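Long-range contact in GTP-binding protein (PDB 1WXQ), which probably binds GTP and may hydrolyse nucleotides, as an Obg-type P-loop GTPase carrying a TGS domain: residues A[48-62]-A[334-346]. Numbering follows the deposited sequence.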
# COMPACT_ATOMS: atom_id res chain seq x y z
N HIS A 48 -4.22 -12.64 13.84
CA HIS A 48 -3.92 -13.92 13.21
C HIS A 48 -5.12 -14.83 13.47
O HIS A 48 -5.64 -14.87 14.59
CB HIS A 48 -2.66 -14.55 13.82
CG HIS A 48 -2.32 -15.89 13.24
ND1 HIS A 48 -3.19 -16.96 13.27
CD2 HIS A 48 -1.23 -16.33 12.57
CE1 HIS A 48 -2.65 -17.99 12.65
NE2 HIS A 48 -1.46 -17.64 12.22
N PRO A 49 -5.57 -15.56 12.46
CA PRO A 49 -6.73 -16.46 12.55
C PRO A 49 -6.80 -17.21 13.88
O PRO A 49 -7.86 -17.67 14.31
CB PRO A 49 -6.66 -17.45 11.39
CG PRO A 49 -5.35 -17.22 10.63
CD PRO A 49 -4.91 -15.79 11.18
N CYS A 50 -5.63 -17.38 14.53
CA CYS A 50 -5.62 -18.17 15.76
C CYS A 50 -6.09 -17.38 16.96
O CYS A 50 -5.36 -17.15 17.92
CB CYS A 50 -4.20 -18.70 15.97
SG CYS A 50 -3.82 -20.09 14.88
N LYS A 51 -7.36 -16.93 16.87
CA LYS A 51 -8.11 -16.44 18.02
C LYS A 51 -9.52 -17.04 18.11
O LYS A 51 -10.52 -16.33 18.26
CB LYS A 51 -8.20 -14.92 17.88
CG LYS A 51 -8.29 -14.21 19.23
CD LYS A 51 -8.49 -12.70 19.07
CE LYS A 51 -9.93 -12.34 18.72
NZ LYS A 51 -10.10 -10.89 18.75
N GLU A 52 -9.61 -18.38 17.99
CA GLU A 52 -10.93 -19.01 18.06
C GLU A 52 -10.82 -20.51 18.35
O GLU A 52 -11.12 -20.99 19.44
CB GLU A 52 -11.61 -18.80 16.71
CG GLU A 52 -13.01 -19.45 16.66
CD GLU A 52 -13.63 -19.19 15.31
OE1 GLU A 52 -14.75 -19.63 15.09
OE2 GLU A 52 -12.98 -18.55 14.48
N LEU A 53 -10.41 -21.26 17.31
CA LEU A 53 -10.26 -22.70 17.49
C LEU A 53 -8.82 -23.15 17.25
O LEU A 53 -8.41 -24.24 17.63
CB LEU A 53 -11.18 -23.41 16.49
CG LEU A 53 -11.10 -24.93 16.58
CD1 LEU A 53 -12.03 -25.62 15.58
CD2 LEU A 53 -9.69 -25.45 16.28
N GLY A 54 -8.16 -22.24 16.56
CA GLY A 54 -6.78 -22.31 16.08
C GLY A 54 -5.78 -22.14 17.22
O GLY A 54 -5.98 -21.40 18.16
N CYS A 55 -4.67 -22.91 17.12
CA CYS A 55 -3.65 -22.83 18.15
C CYS A 55 -2.32 -23.41 17.67
O CYS A 55 -2.27 -24.23 16.76
CB CYS A 55 -4.14 -23.60 19.38
SG CYS A 55 -3.10 -23.32 20.82
N SER A 56 -1.15 -22.96 18.15
CA SER A 56 0.22 -23.33 17.78
C SER A 56 0.35 -23.57 16.28
O SER A 56 0.37 -24.69 15.79
CB SER A 56 0.58 -24.60 18.54
OG SER A 56 0.07 -24.53 19.87
N PRO A 57 0.39 -22.45 15.52
CA PRO A 57 0.57 -22.50 14.07
C PRO A 57 2.06 -22.68 13.71
O PRO A 57 2.93 -22.19 14.41
CB PRO A 57 0.05 -21.18 13.51
CG PRO A 57 -0.24 -20.23 14.67
CD PRO A 57 0.33 -21.06 15.92
N ASN A 58 2.35 -23.39 12.61
CA ASN A 58 3.75 -23.44 12.17
C ASN A 58 3.97 -22.58 10.92
O ASN A 58 3.98 -23.04 9.79
CB ASN A 58 4.16 -24.89 11.87
CG ASN A 58 3.27 -25.88 12.58
OD1 ASN A 58 2.52 -26.63 11.97
ND2 ASN A 58 3.46 -25.97 13.91
N PRO A 59 4.13 -21.26 11.11
CA PRO A 59 4.32 -20.28 10.03
C PRO A 59 5.58 -20.45 9.20
O PRO A 59 6.63 -20.83 9.70
CB PRO A 59 4.30 -18.96 10.78
CG PRO A 59 4.96 -19.32 12.07
CD PRO A 59 4.26 -20.61 12.42
N GLN A 60 5.46 -20.14 7.91
CA GLN A 60 6.58 -20.24 6.99
C GLN A 60 6.80 -18.95 6.21
O GLN A 60 7.93 -18.45 6.14
CB GLN A 60 6.36 -21.41 6.02
CG GLN A 60 6.00 -22.71 6.73
CD GLN A 60 6.28 -23.94 5.87
OE1 GLN A 60 5.99 -25.07 6.29
NE2 GLN A 60 6.84 -23.73 4.69
N ASN A 61 5.74 -18.39 5.63
CA ASN A 61 5.99 -17.16 4.90
C ASN A 61 5.82 -15.93 5.79
O ASN A 61 6.17 -14.81 5.45
CB ASN A 61 5.07 -17.12 3.68
CG ASN A 61 3.64 -17.36 4.11
OD1 ASN A 61 3.33 -17.42 5.30
ND2 ASN A 61 2.76 -17.52 3.11
N TYR A 62 5.21 -16.17 6.97
CA TYR A 62 4.99 -15.07 7.90
C TYR A 62 5.52 -15.34 9.31
O TYR A 62 6.54 -15.99 9.51
CB TYR A 62 3.48 -14.83 7.95
CG TYR A 62 2.81 -15.99 8.60
CD1 TYR A 62 2.80 -17.23 7.96
CD2 TYR A 62 2.15 -15.84 9.81
CE1 TYR A 62 2.14 -18.31 8.54
CE2 TYR A 62 1.48 -16.91 10.39
CZ TYR A 62 1.47 -18.13 9.75
OH TYR A 62 0.82 -19.21 10.32
N GLN A 334 0.41 -29.54 3.40
CA GLN A 334 0.90 -30.61 2.54
C GLN A 334 1.87 -31.53 3.28
O GLN A 334 1.68 -32.73 3.39
CB GLN A 334 1.60 -29.97 1.34
CG GLN A 334 2.68 -30.87 0.73
CD GLN A 334 2.16 -31.49 -0.54
OE1 GLN A 334 2.28 -30.98 -1.63
NE2 GLN A 334 1.52 -32.66 -0.34
N PHE A 335 2.95 -30.91 3.80
CA PHE A 335 4.04 -31.54 4.55
C PHE A 335 3.72 -31.71 6.04
O PHE A 335 4.53 -32.18 6.83
CB PHE A 335 5.31 -30.70 4.36
CG PHE A 335 5.60 -30.55 2.90
CD1 PHE A 335 5.10 -29.45 2.21
CD2 PHE A 335 6.31 -31.53 2.22
CE1 PHE A 335 5.31 -29.34 0.84
CE2 PHE A 335 6.51 -31.41 0.85
CZ PHE A 335 6.02 -30.32 0.16
N GLY A 336 2.51 -31.28 6.43
CA GLY A 336 2.02 -31.65 7.75
C GLY A 336 2.07 -30.52 8.78
O GLY A 336 1.90 -30.72 9.97
N ASN A 337 2.34 -29.30 8.29
CA ASN A 337 2.30 -28.15 9.20
C ASN A 337 0.94 -27.46 9.13
O ASN A 337 0.23 -27.52 8.14
CB ASN A 337 3.40 -27.17 8.79
CG ASN A 337 4.72 -27.90 8.73
OD1 ASN A 337 5.02 -28.61 7.78
ND2 ASN A 337 5.55 -27.66 9.76
N VAL A 338 0.56 -26.80 10.24
CA VAL A 338 -0.76 -26.16 10.28
C VAL A 338 -0.68 -24.66 9.97
O VAL A 338 0.20 -23.95 10.44
CB VAL A 338 -1.34 -26.37 11.68
CG1 VAL A 338 -0.29 -26.00 12.73
CG2 VAL A 338 -2.56 -25.50 11.87
N LEU A 339 -1.63 -24.20 9.15
CA LEU A 339 -1.70 -22.81 8.69
C LEU A 339 -0.34 -22.27 8.28
O LEU A 339 0.05 -21.18 8.70
CB LEU A 339 -2.30 -21.90 9.76
CG LEU A 339 -3.78 -22.12 10.08
CD1 LEU A 339 -4.20 -21.20 11.22
CD2 LEU A 339 -4.63 -21.84 8.86
N PRO A 340 0.40 -23.01 7.43
CA PRO A 340 1.74 -22.67 6.92
C PRO A 340 1.91 -21.33 6.21
O PRO A 340 2.87 -20.60 6.50
CB PRO A 340 2.06 -23.84 5.99
CG PRO A 340 1.30 -24.98 6.60
CD PRO A 340 -0.02 -24.32 6.90
N HIS A 341 1.02 -21.00 5.28
CA HIS A 341 1.16 -19.74 4.56
C HIS A 341 -0.04 -18.81 4.59
O HIS A 341 -1.17 -19.23 4.81
CB HIS A 341 1.53 -19.99 3.10
CG HIS A 341 2.69 -20.91 2.92
ND1 HIS A 341 2.56 -22.28 3.01
CD2 HIS A 341 3.99 -20.66 2.67
CE1 HIS A 341 3.75 -22.84 2.82
NE2 HIS A 341 4.63 -21.88 2.61
N VAL A 342 0.25 -17.53 4.36
CA VAL A 342 -0.77 -16.49 4.34
C VAL A 342 -0.55 -15.65 3.10
O VAL A 342 0.58 -15.30 2.76
CB VAL A 342 -0.66 -15.55 5.56
CG1 VAL A 342 0.74 -14.95 5.63
CG2 VAL A 342 -1.70 -14.45 5.45
N PHE A 343 -1.64 -15.31 2.43
CA PHE A 343 -1.53 -14.47 1.24
C PHE A 343 -2.42 -13.23 1.30
O PHE A 343 -3.55 -13.27 1.79
CB PHE A 343 -1.85 -15.30 -0.01
CG PHE A 343 -0.79 -16.33 -0.33
CD1 PHE A 343 0.42 -15.95 -0.90
CD2 PHE A 343 -0.99 -17.67 -0.01
CE1 PHE A 343 1.42 -16.90 -1.15
CE2 PHE A 343 0.01 -18.63 -0.25
CZ PHE A 343 1.21 -18.24 -0.82
N LEU A 344 -1.85 -12.12 0.85
CA LEU A 344 -2.57 -10.87 0.80
C LEU A 344 -3.33 -10.92 -0.53
O LEU A 344 -2.73 -10.86 -1.61
CB LEU A 344 -1.57 -9.70 0.79
CG LEU A 344 -0.82 -9.23 2.05
CD1 LEU A 344 -0.08 -7.90 1.84
CD2 LEU A 344 -1.83 -9.11 3.18
N MSE A 345 -4.65 -11.08 -0.45
CA MSE A 345 -5.50 -11.13 -1.63
C MSE A 345 -6.26 -9.82 -1.78
O MSE A 345 -6.63 -9.19 -0.79
CB MSE A 345 -6.51 -12.27 -1.51
CG MSE A 345 -5.90 -13.62 -1.20
SE MSE A 345 -4.49 -14.02 -2.43
CE MSE A 345 -5.58 -14.31 -4.01
N LYS A 346 -6.51 -9.41 -3.02
CA LYS A 346 -7.27 -8.22 -3.25
C LYS A 346 -8.73 -8.53 -3.03
O LYS A 346 -9.22 -9.60 -3.37
CB LYS A 346 -7.05 -7.79 -4.70
CG LYS A 346 -7.95 -6.62 -5.11
CD LYS A 346 -7.35 -5.27 -4.75
CE LYS A 346 -8.28 -4.10 -5.11
NZ LYS A 346 -7.59 -2.83 -4.87
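Y62 reaches the backbone of 334-346 with its phenol: OH donates to L339 O at 2.7 Å, with the C=O...donor angle at 162°. The same ring turns an edge to P340 O, 3.2 Å from CE1, while CB packs on V342 CG1. N58 is gripped twice: its N bonds to V338 O, and its OD1 accepts V338 N at 2.6 Å, the donor tilted 28° from the amide plane. Q60 N continues the pairing to P340 O (3.0 Å). L339, its CG anti to the carbonyl carbon (chi1 -68°), sends CD1 to the edge of the H48 ring (3.8 Å from CE1) and to C50 SG. In the second shell, P59 CB lies over one Y62 face, and H48 NE2 makes a weak bond to the phenol oxygen. Y64 meets the H48 ring edge-to-face. A phenylalanine in place of Y62 would probably leave L339 O without its hydroxyl donor and H48 NE2 without its weak acceptor. The loop following strand 39-47 of the GTPase domain thus meets the TGS segment leading into strand 343-346 through backbone-directed polar bonds backed by apolar packing, an interface consistent with a defined orientation between the two domains.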